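PDB 3LD2: putative acetyltransferase, which binds coenzyme A and, as a member of the GNAT family, probably transfers an acyl group from the cofactor to an acceptor. Local coordinates for residues Ser100-Pro103 against His109-Thr112; Ile126-Val131 against Lys161-Asp166; His148-Asn153 against Phe175-Gln180. One frame throughout, in Å; residues are numbered along the deposited sequence.

Contact 1: Ser100-Pro103 against His109-Thr112; sequences SLYP and HIVT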
loop_
_atom_site.group_PDB
_atom_site.type_symbol
_atom_site.label_atom_id
_atom_site.label_comp_id
_atom_site.label_asym_id
_atom_site.label_seq_id
_atom_site.Cartn_x
_atom_site.Cartn_y
_atom_site.Cartn_z
ATOM N N SER A 100 -4.811 10.918 -2.138
ATOM C CA SER A 100 -6.007 11.068 -2.983
ATOM C C SER A 100 -5.926 10.301 -4.309
ATOM O O SER A 100 -4.932 10.377 -5.024
ATOM C CB SER A 100 -6.231 12.546 -3.299
ATOM O OG SER A 100 -7.025 13.141 -2.289
ATOM N N LEU A 101 -6.983 9.593 -4.662
ATOM C CA LEU A 101 -6.956 8.834 -5.909
ATOM C C LEU A 101 -6.974 9.728 -7.150
ATOM O O LEU A 101 -6.328 9.407 -8.143
ATOM C CB LEU A 101 -8.095 7.816 -5.965
ATOM C CG LEU A 101 -8.035 6.859 -7.158
ATOM C CD1 LEU A 101 -6.654 6.206 -7.271
ATOM C CD2 LEU A 101 -9.111 5.795 -7.052
ATOM N N TYR A 102 -7.711 10.835 -7.111
ATOM C CA TYR A 102 -7.773 11.727 -8.274
ATOM C C TYR A 102 -7.432 13.162 -7.865
ATOM O O TYR A 102 -7.768 13.601 -6.750
ATOM C CB TYR A 102 -9.153 11.717 -8.960
ATOM C CG TYR A 102 -9.709 10.366 -9.356
ATOM C CD1 TYR A 102 -9.366 9.759 -10.568
ATOM C CD2 TYR A 102 -10.613 9.711 -8.534
ATOM C CE1 TYR A 102 -9.911 8.522 -10.934
ATOM C CE2 TYR A 102 -11.149 8.495 -8.884
ATOM C CZ TYR A 102 -10.797 7.901 -10.076
ATOM O OH TYR A 102 -11.361 6.684 -10.380
ATOM N N PRO A 103 -6.790 13.906 -8.780
ATOM C CA PRO A 103 -6.343 15.262 -8.459
ATOM C C PRO A 103 -7.457 16.254 -8.697
ATOM O O PRO A 103 -7.305 17.406 -8.339
ATOM C CB PRO A 103 -5.207 15.509 -9.461
ATOM C CG PRO A 103 -5.127 14.244 -10.339
ATOM C CD PRO A 103 -6.423 13.525 -10.153
ATOM N N HIS A 109 -13.031 12.525 -3.090
ATOM C CA HIS A 109 -13.491 11.824 -1.899
ATOM C C HIS A 109 -12.989 10.360 -1.813
ATOM O O HIS A 109 -13.413 9.607 -0.945
ATOM C CB HIS A 109 -15.020 11.877 -1.844
ATOM C CG HIS A 109 -15.674 11.163 -2.979
ATOM N ND1 HIS A 109 -15.557 11.584 -4.285
ATOM C CD2 HIS A 109 -16.412 10.029 -3.012
ATOM C CE1 HIS A 109 -16.218 10.756 -5.071
ATOM N NE2 HIS A 109 -16.745 9.801 -4.323
ATOM N N ILE A 110 -12.091 9.973 -2.711
ATOM C CA ILE A 110 -11.559 8.614 -2.745
ATOM C C ILE A 110 -10.071 8.584 -2.388
ATOM O O ILE A 110 -9.251 9.148 -3.099
ATOM C CB ILE A 110 -11.741 7.966 -4.147
ATOM C CG1 ILE A 110 -13.200 8.092 -4.609
ATOM C CG2 ILE A 110 -11.292 6.510 -4.122
ATOM C CD1 ILE A 110 -13.458 7.575 -6.009
ATOM N N VAL A 111 -9.718 7.919 -1.298
ATOM C CA VAL A 111 -8.299 7.750 -0.962
ATOM C C VAL A 111 -7.741 6.396 -1.467
ATOM O O VAL A 111 -8.480 5.405 -1.563
ATOM C CB VAL A 111 -8.029 8.002 0.553
ATOM C CG1 VAL A 111 -8.651 6.922 1.422
ATOM C CG2 VAL A 111 -6.546 8.129 0.824
ATOM N N THR A 112 -6.466 6.368 -1.850
ATOM C CA THR A 112 -5.773 5.094 -2.151
ATOM C C THR A 112 -4.471 4.901 -1.299
ATOM O O THR A 112 -4.022 5.838 -0.631
ATOM C CB THR A 112 -5.509 4.931 -3.690
ATOM O OG1 THR A 112 -5.082 3.586 -4.000
ATOM C CG2 THR A 112 -4.479 5.918 -4.172
#

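Contact 2: Ile126-Val131 against Lys161-Asp166; sequences IGRALV and KKLGFD. With COA (coenzyme A), chain E.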
loop_
_atom_site.group_PDB
_atom_site.type_symbol
_atom_site.label_atom_id
_atom_site.label_comp_id
_atom_site.label_asym_id
_atom_site.label_seq_id
_atom_site.Cartn_x
_atom_site.Cartn_y
_atom_site.Cartn_z
ATOM N N ILE A 126 1.419 -6.764 11.765
ATOM C CA ILE A 126 1.931 -5.454 11.350
ATOM C C ILE A 126 1.088 -4.800 10.248
ATOM O O ILE A 126 0.762 -3.599 10.324
ATOM C CB ILE A 126 3.395 -5.528 10.869
ATOM C CG1 ILE A 126 4.334 -5.813 12.045
ATOM C CG2 ILE A 126 3.799 -4.236 10.163
ATOM C CD1 ILE A 126 5.707 -6.338 11.613
ATOM N N GLY A 127 0.751 -5.582 9.222
ATOM C CA GLY A 127 -0.099 -5.090 8.157
ATOM C C GLY A 127 -1.420 -4.591 8.714
ATOM O O GLY A 127 -1.866 -3.484 8.433
ATOM N N ARG A 128 -2.045 -5.415 9.531
ATOM C CA ARG A 128 -3.313 -5.064 10.124
ATOM C C ARG A 128 -3.238 -3.710 10.853
ATOM O O ARG A 128 -4.121 -2.863 10.698
ATOM C CB ARG A 128 -3.746 -6.186 11.070
ATOM C CG ARG A 128 -5.113 -6.018 11.656
ATOM C CD ARG A 128 -5.622 -7.278 12.343
ATOM N NE ARG A 128 -6.714 -6.880 13.223
ATOM C CZ ARG A 128 -7.722 -7.650 13.638
ATOM N NH1 ARG A 128 -7.812 -8.929 13.257
ATOM N NH2 ARG A 128 -8.652 -7.119 14.443
ATOM N N ALA A 129 -2.173 -3.514 11.627
ATOM C CA ALA A 129 -2.034 -2.351 12.482
ATOM C C ALA A 129 -1.791 -1.096 11.642
ATOM O O ALA A 129 -2.279 -0.005 11.958
ATOM C CB ALA A 129 -0.890 -2.566 13.492
ATOM N N LEU A 130 -1.030 -1.250 10.573
ATOM C CA LEU A 130 -0.839 -0.144 9.652
ATOM C C LEU A 130 -2.203 0.282 9.074
ATOM O O LEU A 130 -2.618 1.443 9.177
ATOM C CB LEU A 130 0.121 -0.550 8.536
ATOM C CG LEU A 130 1.599 -0.105 8.452
ATOM C CD1 LEU A 130 2.114 0.840 9.544
ATOM C CD2 LEU A 130 2.533 -1.315 8.262
ATOM N N VAL A 131 -2.906 -0.684 8.490
ATOM C CA VAL A 131 -4.175 -0.432 7.819
ATOM C C VAL A 131 -5.123 0.239 8.780
ATOM O O VAL A 131 -5.883 1.136 8.410
ATOM C CB VAL A 131 -4.770 -1.747 7.247
ATOM C CG1 VAL A 131 -6.257 -1.612 6.957
ATOM C CG2 VAL A 131 -3.993 -2.159 6.002
ATOM N N LYS A 161 -9.458 -9.087 2.196
ATOM C CA LYS A 161 -10.731 -9.706 2.540
ATOM C C LYS A 161 -10.861 -9.829 4.055
ATOM O O LYS A 161 -11.912 -9.536 4.637
ATOM C CB LYS A 161 -10.844 -11.093 1.916
ATOM C CG LYS A 161 -12.265 -11.622 1.942
ATOM C CD LYS A 161 -13.088 -10.897 0.865
ATOM C CE LYS A 161 -14.573 -10.712 1.226
ATOM N NZ LYS A 161 -15.159 -9.844 0.169
ATOM N N LYS A 162 -9.784 -10.275 4.690
ATOM C CA LYS A 162 -9.788 -10.448 6.141
ATOM C C LYS A 162 -10.104 -9.124 6.862
ATOM O O LYS A 162 -10.929 -9.090 7.763
ATOM C CB LYS A 162 -8.464 -11.063 6.604
ATOM C CG LYS A 162 -8.411 -11.531 8.051
ATOM C CD LYS A 162 -9.508 -12.536 8.399
ATOM C CE LYS A 162 -9.026 -13.555 9.449
ATOM N NZ LYS A 162 -8.085 -12.976 10.445
ATOM N N LEU A 163 -9.471 -8.033 6.435
ATOM C CA LEU A 163 -9.673 -6.712 7.049
ATOM C C LEU A 163 -10.972 -6.032 6.631
ATOM O O LEU A 163 -11.191 -4.868 6.937
ATOM C CB LEU A 163 -8.491 -5.788 6.732
ATOM C CG LEU A 163 -7.289 -5.917 7.681
ATOM C CD1 LEU A 163 -7.340 -7.167 8.544
ATOM C CD2 LEU A 163 -5.986 -5.857 6.914
ATOM N N GLY A 164 -11.823 -6.745 5.909
ATOM C CA GLY A 164 -13.136 -6.226 5.584
ATOM C C GLY A 164 -13.268 -5.404 4.314
ATOM O O GLY A 164 -14.254 -4.707 4.141
ATOM N N PHE A 165 -12.298 -5.469 3.414
ATOM C CA PHE A 165 -12.473 -4.789 2.133
ATOM C C PHE A 165 -13.445 -5.580 1.269
ATOM O O PHE A 165 -13.608 -6.788 1.463
ATOM C CB PHE A 165 -11.140 -4.609 1.402
ATOM C CG PHE A 165 -10.267 -3.533 1.981
ATOM C CD1 PHE A 165 -10.050 -2.351 1.282
ATOM C CD2 PHE A 165 -9.662 -3.701 3.223
ATOM C CE1 PHE A 165 -9.249 -1.354 1.798
ATOM C CE2 PHE A 165 -8.853 -2.711 3.754
ATOM C CZ PHE A 165 -8.645 -1.529 3.036
ATOM N N ASP A 166 -14.092 -4.890 0.328
ATOM C CA ASP A 166 -15.015 -5.516 -0.612
ATOM C C ASP A 166 -14.372 -5.662 -1.979
ATOM O O ASP A 166 -13.726 -4.731 -2.463
ATOM C CB ASP A 166 -16.269 -4.652 -0.759
ATOM C CG ASP A 166 -17.065 -4.556 0.530
ATOM O OD1 ASP A 166 -17.483 -5.610 1.054
ATOM O OD2 ASP A 166 -17.269 -3.424 1.024
HETATM N N1A COA E . -1.463 -16.696 3.713
HETATM C C2A COA E . -2.866 -16.731 4.191
HETATM N N3A COA E . -3.450 -15.504 4.835
HETATM C C4A COA E . -2.641 -14.303 4.964
HETATM C C5A COA E . -1.256 -14.269 4.469
HETATM C C6A COA E . -0.652 -15.484 3.840
HETATM N N6A COA E . 0.723 -15.396 3.374
HETATM N N7A COA E . -0.660 -12.946 4.712
HETATM C C8A COA E . -1.692 -12.162 5.345
HETATM N N9A COA E . -2.936 -12.971 5.414
HETATM C C1B COA E . -3.889 -12.510 6.283
HETATM C C2B COA E . -4.583 -13.290 7.383
HETATM O O2B COA E . -5.121 -14.571 7.256
HETATM C C3B COA E . -4.754 -12.394 8.530
HETATM O O3B COA E . -5.206 -12.814 9.779
HETATM P P3B COA E . -4.189 -13.815 10.664
HETATM O O7A COA E . -4.729 -13.689 12.218
HETATM O O8A COA E . -4.299 -15.399 10.177
HETATM O O9A COA E . -2.794 -13.434 10.532
HETATM C C4B COA E . -4.117 -11.073 8.148
HETATM O O4B COA E . -3.553 -11.184 6.792
HETATM C C5B COA E . -3.719 -9.889 8.960
HETATM O O5B COA E . -2.367 -10.308 8.957
HETATM P P1A COA E . -1.036 -9.347 9.048
HETATM O O1A COA E . 0.091 -10.111 9.986
HETATM O O2A COA E . -1.442 -8.070 9.618
HETATM O O3A COA E . -0.421 -9.114 7.548
HETATM P P2A COA E . 1.151 -8.778 7.235
HETATM O O4A COA E . 2.005 -10.187 7.163
HETATM O O5A COA E . 1.733 -7.895 8.239
HETATM O O6A COA E . 1.234 -8.098 5.742
HETATM C CBP COA E . 0.853 -7.874 3.472
HETATM C CCP COA E . 0.254 -8.404 4.785
HETATM C CDP COA E . 1.073 -6.347 3.646
HETATM C CEP COA E . -0.070 -8.198 2.267
HETATM C CAP COA E . 2.247 -8.532 3.276
HETATM O OAP COA E . 2.174 -9.863 2.841
HETATM C C9P COA E . 3.012 -7.778 2.198
HETATM O O9P COA E . 3.973 -7.162 2.527
HETATM N N8P COA E . 3.047 -8.335 0.856
HETATM C C7P COA E . 4.214 -7.937 0.095
HETATM C C6P COA E . 3.825 -7.177 -1.178
HETATM C C5P COA E . 2.504 -6.425 -0.994
HETATM O O5P COA E . 2.493 -5.420 -0.370
HETATM N N4P COA E . 1.290 -6.866 -1.654
HETATM C C3P COA E . 0.225 -5.908 -2.015
HETATM C C2P COA E . 0.163 -4.644 -1.151
HETATM S S1P COA E . 0.436 -3.202 -2.240
#

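Contact 3: His148-Asn153 against Phe175-Gln180; sequences HVLSSN and FFLKGQ. With COA (coenzyme A), chain E.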
loop_
_atom_site.group_PDB
_atom_site.type_symbol
_atom_site.label_atom_id
_atom_site.label_comp_id
_atom_site.label_asym_id
_atom_site.label_seq_id
_atom_site.Cartn_x
_atom_site.Cartn_y
_atom_site.Cartn_z
ATOM N N HIS A 148 -6.048 -1.388 -6.210
ATOM C CA HIS A 148 -5.870 -2.375 -7.263
ATOM C C HIS A 148 -4.948 -3.482 -6.765
ATOM O O HIS A 148 -3.858 -3.195 -6.271
ATOM C CB HIS A 148 -5.213 -1.723 -8.463
ATOM C CG HIS A 148 -6.106 -0.783 -9.200
ATOM N ND1 HIS A 148 -6.654 -1.089 -10.426
ATOM C CD2 HIS A 148 -6.550 0.458 -8.888
ATOM C CE1 HIS A 148 -7.390 -0.073 -10.840
ATOM N NE2 HIS A 148 -7.344 0.878 -9.925
ATOM N N VAL A 149 -5.377 -4.738 -6.887
ATOM C CA VAL A 149 -4.578 -5.877 -6.447
ATOM C C VAL A 149 -4.432 -6.855 -7.618
ATOM O O VAL A 149 -5.426 -7.290 -8.193
ATOM C CB VAL A 149 -5.238 -6.587 -5.235
ATOM C CG1 VAL A 149 -4.276 -7.578 -4.588
ATOM C CG2 VAL A 149 -5.708 -5.587 -4.196
ATOM N N LEU A 150 -3.197 -7.173 -7.997
ATOM C CA LEU A 150 -2.932 -8.247 -8.957
ATOM C C LEU A 150 -3.512 -9.547 -8.428
ATOM O O LEU A 150 -3.363 -9.830 -7.242
ATOM C CB LEU A 150 -1.443 -8.450 -9.134
ATOM C CG LEU A 150 -0.715 -7.389 -9.933
ATOM C CD1 LEU A 150 0.658 -7.930 -10.333
ATOM C CD2 LEU A 150 -1.549 -6.997 -11.160
ATOM N N SER A 151 -4.181 -10.319 -9.295
ATOM C CA SER A 151 -4.772 -11.598 -8.887
ATOM C C SER A 151 -3.714 -12.641 -8.466
ATOM O O SER A 151 -4.030 -13.640 -7.845
ATOM C CB SER A 151 -5.743 -12.146 -9.952
ATOM O OG SER A 151 -5.108 -12.438 -11.181
ATOM N N SER A 152 -2.455 -12.367 -8.787
ATOM C CA SER A 152 -1.356 -13.216 -8.425
ATOM C C SER A 152 -0.929 -12.980 -6.983
ATOM O O SER A 152 -0.158 -13.761 -6.409
ATOM C CB SER A 152 -0.181 -12.929 -9.356
ATOM O OG SER A 152 0.067 -11.539 -9.456
ATOM N N ASN A 153 -1.402 -11.879 -6.404
ATOM C CA ASN A 153 -0.997 -11.494 -5.054
ATOM C C ASN A 153 -1.864 -12.158 -4.012
ATOM O O ASN A 153 -2.729 -11.544 -3.404
ATOM C CB ASN A 153 -1.004 -9.993 -4.881
ATOM C CG ASN A 153 -0.146 -9.557 -3.720
ATOM O OD1 ASN A 153 0.455 -8.484 -3.744
ATOM N ND2 ASN A 153 -0.058 -10.399 -2.708
ATOM N N PHE A 175 -2.918 -7.782 -17.238
ATOM C CA PHE A 175 -1.463 -7.793 -17.337
ATOM C C PHE A 175 -0.909 -9.150 -17.713
ATOM O O PHE A 175 -1.431 -10.191 -17.307
ATOM C CB PHE A 175 -0.843 -7.333 -16.021
ATOM C CG PHE A 175 -1.407 -6.042 -15.513
ATOM C CD1 PHE A 175 -1.095 -4.842 -16.140
ATOM C CD2 PHE A 175 -2.257 -6.028 -14.429
ATOM C CE1 PHE A 175 -1.624 -3.656 -15.697
ATOM C CE2 PHE A 175 -2.782 -4.839 -13.965
ATOM C CZ PHE A 175 -2.462 -3.652 -14.593
ATOM N N PHE A 176 0.150 -9.114 -18.510
ATOM C CA PHE A 176 0.924 -10.291 -18.847
ATOM C C PHE A 176 2.252 -10.241 -18.066
ATOM O O PHE A 176 3.088 -9.379 -18.308
ATOM C CB PHE A 176 1.158 -10.327 -20.361
ATOM C CG PHE A 176 1.777 -11.604 -20.855
ATOM C CD1 PHE A 176 1.050 -12.792 -20.856
ATOM C CD2 PHE A 176 3.088 -11.619 -21.331
ATOM C CE1 PHE A 176 1.618 -13.981 -21.317
ATOM C CE2 PHE A 176 3.668 -12.806 -21.796
ATOM C CZ PHE A 176 2.928 -13.986 -21.793
ATOM N N LEU A 177 2.428 -11.151 -17.115
ATOM C CA LEU A 177 3.659 -11.201 -16.315
ATOM C C LEU A 177 4.085 -12.649 -16.071
ATOM O O LEU A 177 3.336 -13.447 -15.490
ATOM C CB LEU A 177 3.481 -10.471 -14.976
ATOM C CG LEU A 177 3.114 -8.983 -15.076
ATOM C CD1 LEU A 177 2.175 -8.587 -13.927
ATOM C CD2 LEU A 177 4.373 -8.066 -15.163
ATOM N N LYS A 178 5.299 -12.967 -16.525
ATOM C CA LYS A 178 5.868 -14.302 -16.366
ATOM C C LYS A 178 5.036 -15.318 -17.116
ATOM O O LYS A 178 4.652 -16.325 -16.550
ATOM C CB LYS A 178 5.894 -14.678 -14.882
ATOM C CG LYS A 178 6.948 -13.960 -14.126
ATOM C CD LYS A 178 6.973 -14.433 -12.711
ATOM C CE LYS A 178 5.702 -14.065 -11.982
ATOM N NZ LYS A 178 6.001 -14.234 -10.555
ATOM N N GLY A 179 4.736 -15.030 -18.380
ATOM C CA GLY A 179 3.927 -15.918 -19.194
ATOM C C GLY A 179 2.518 -16.187 -18.696
ATOM O O GLY A 179 1.855 -17.076 -19.203
ATOM N N GLN A 180 2.051 -15.450 -17.697
ATOM C CA GLN A 180 0.674 -15.617 -17.269
ATOM C C GLN A 180 -0.130 -14.339 -17.491
ATOM O O GLN A 180 0.395 -13.219 -17.365
ATOM C CB GLN A 180 0.585 -15.997 -15.789
ATOM C CG GLN A 180 1.671 -16.885 -15.278
ATOM C CD GLN A 180 1.628 -16.995 -13.784
ATOM O OE1 GLN A 180 0.555 -17.062 -13.186
ATOM N NE2 GLN A 180 2.790 -16.997 -13.159
HETATM N N1A COA E . -1.463 -16.696 3.713
HETATM C C2A COA E . -2.866 -16.731 4.191
HETATM N N3A COA E . -3.450 -15.504 4.835
HETATM C C4A COA E . -2.641 -14.303 4.964
HETATM C C5A COA E . -1.256 -14.269 4.469
HETATM C C6A COA E . -0.652 -15.484 3.840
HETATM N N6A COA E . 0.723 -15.396 3.374
HETATM N N7A COA E . -0.660 -12.946 4.712
HETATM C C8A COA E . -1.692 -12.162 5.345
HETATM N N9A COA E . -2.936 -12.971 5.414
HETATM C C1B COA E . -3.889 -12.510 6.283
HETATM C C2B COA E . -4.583 -13.290 7.383
HETATM O O2B COA E . -5.121 -14.571 7.256
HETATM C C3B COA E . -4.754 -12.394 8.530
HETATM O O3B COA E . -5.206 -12.814 9.779
HETATM P P3B COA E . -4.189 -13.815 10.664
HETATM O O7A COA E . -4.729 -13.689 12.218
HETATM O O8A COA E . -4.299 -15.399 10.177
HETATM O O9A COA E . -2.794 -13.434 10.532
HETATM C C4B COA E . -4.117 -11.073 8.148
HETATM O O4B COA E . -3.553 -11.184 6.792
HETATM C C5B COA E . -3.719 -9.889 8.960
HETATM O O5B COA E . -2.367 -10.308 8.957
HETATM P P1A COA E . -1.036 -9.347 9.048
HETATM O O1A COA E . 0.091 -10.111 9.986
HETATM O O2A COA E . -1.442 -8.070 9.618
HETATM O O3A COA E . -0.421 -9.114 7.548
HETATM P P2A COA E . 1.151 -8.778 7.235
HETATM O O4A COA E . 2.005 -10.187 7.163
HETATM O O5A COA E . 1.733 -7.895 8.239
HETATM O O6A COA E . 1.234 -8.098 5.742
HETATM C CBP COA E . 0.853 -7.874 3.472
HETATM C CCP COA E . 0.254 -8.404 4.785
HETATM C CDP COA E . 1.073 -6.347 3.646
HETATM C CEP COA E . -0.070 -8.198 2.267
HETATM C CAP COA E . 2.247 -8.532 3.276
HETATM O OAP COA E . 2.174 -9.863 2.841
HETATM C C9P COA E . 3.012 -7.778 2.198
HETATM O O9P COA E . 3.973 -7.162 2.527
HETATM N N8P COA E . 3.047 -8.335 0.856
HETATM C C7P COA E . 4.214 -7.937 0.095
HETATM C C6P COA E . 3.825 -7.177 -1.178
HETATM C C5P COA E . 2.504 -6.425 -0.994
HETATM O O5P COA E . 2.493 -5.420 -0.370
HETATM N N4P COA E . 1.290 -6.866 -1.654
HETATM C C3P COA E . 0.225 -5.908 -2.015
HETATM C C2P COA E . 0.163 -4.644 -1.151
HETATM S S1P COA E . 0.436 -3.202 -2.240
#

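Contact 1: Ser100-Pro103 against His109-Thr112
The end of an antiparallel β hairpin, where strand 92-100 gives way to the loop that returns as strand 110-117, brings Leu101 against Ile110 and Thr112. One backbone bond holds the two sides together: Leu101 N donates to Ile110 O over 2.8 Å, almost linear at the hydrogen (167°). Just before it, Ser100 and Val111 form an antiparallel non-hydrogen-bonded pair with a CA–CA separation of 4.5 Å, and both their side chains turn away from the facing segment.

Leu101 divides its branches between two residues of the returning strand. Its CG lies anti to the backbone N (chi1 -173°), which sends the fork out over that strand; CD2 then meets Ile110 CG2 at 3.7 Å, while CD1 goes the other way along the strand to Thr112 CG2, 3.8 Å off. The CB of Leu101 also sits 3.4 Å from Ile110 O, so the leucine is packed right beside the carbonyl that its own N-H uses.

In the GNAT fold these two strands belong to the central mixed sheet, and 110-117 further passes along strand 144-150 on its other side. Leu101 and Ile110 both reach Leu146 there, so the hairpin's apolar patch continues onto a third strand. Thr112 turns its hydroxyl to that neighbour as well, with OG1 hydrogen-bonded to Leu146 O, which leaves its methyl for Leu101. Ser100 OG is paired with Tyr142 OH.

Farther into the loop, Tyr102 approaches the longer branch of Ile110 with the rim of its ring: Ile110 CD1 lies in the ring plane, 3.8 Å from Tyr102 CE2. One face of the same ring is occupied by CG of Leu101, near its rim, and Phe104 adds a second aromatic ring beside it.

Contact 2: Ile126-Val131 against Lys161-Asp166
Leu163, just beyond helix 154-162, packs against Arg128 and Val131 at the start of helix 126-138, beside coenzyme A. Before it in the chain, Lys162 meets the cofactor rather than the other segment: its side chain bends at every torsion from chi2 to chi4, so that NZ donates a hydrogen bond to O3B (3.0 Å), the oxygen joining the ribose to its 3'-phosphate.

Leu163 follows, its CD1 4.0 Å from CG of Arg128, on the aliphatic part of that extended chain, whereas CD2 faces Val131 CG1 at 4.3 Å.

Gly164 adopts positive phi as the C' residue of a Schellman motif: its N bonds to Lys161 O, and Phe165 N to Tyr160 O, so the chain leaves the helix here. Phe165 then presents a ring edge to Val131 CG1, which lies near the ring plane. Tyr189 meets this ring edge-to-face.

On the facing helix, the pyrophosphate rests on the N-terminal turn, where the GNAT pyrophosphate-binding loop that includes Gly125 and Gly127 runs into the helix. Gly127 N donates to O5A and Arg128 N to O2A, each 2.7 Å long; Gly125 N and Arg123 N also donate hydrogen bonds to coenzyme A.

Backbone amides and the positive helix end thus probably stabilise the diphosphate charge, Lys162 adds one hydrogen bond at the ribose 3'-oxygen, and the two segments meet through apolar groups, without a direct hydrogen bond.

Contact 3: His148-Asn153 against Phe175-Gln180
Leu150 and Phe175 touch although their strands are not neighbours: strand 180-190 runs between them in the sheet, and the CA atoms of the two residues are 8.5 Å apart. Only side chains make the contact. With its CG anti to the carbonyl carbon (chi1 -74°), Leu150 carries its fork toward the far strand. There CD2 comes 3.5 Å from Phe175 CD2 and 3.7 Å from Phe175 CE2. The other methyl, CD1, meets Leu177 CD1 at 4.0 Å. Leu150 thus spans two residues on one face of strand 166-177, crossing each side chain at about a right angle. Pro62, from a loop, touches both Leu150 and Phe175 and extends the apolar cluster.

Strands 166-177 and 180-190 form the C-terminal hairpin of the GNAT sheet, closed by a type I' turn from Leu177 to Gln180. Both central residues, Lys178 and Gly179, have positive phi, as a type I' turn requires, and the amides of Leu177 and Gln180 each bond to the other's carbonyl.

Beyond Leu150 the segment 148-153 makes a type I turn, closed by Asn153 N to Leu150 O, and delivers Asn153 to the N-cap position of helix 154-162. Asn153 extends away from the hairpin toward the cofactor, where OD1 accepts a weak hydrogen bond from the pantetheine amide N4P (2.8 Å, bent to 122° at the hydrogen).

In the fold
From the N terminus, contact 1 comes first and is the most local, closing the short loop between strands 92-100 and 110-117 before either of the others opens. Strand 110-117 then leads to helix 126-138, where contact 2 begins. Before that contact closes at the end of helix 154-162, strand 144-150 has opened contact 3, which closes later in strand 166-177; contacts 2 and 3 therefore cross. Both reach coenzyme A, one at its phosphates and the other at its pantetheine arm, although their centres are 21 Å apart. Contact 1 shares the central sheet with contact 3, through the adjacent strands 110-117 and 144-150.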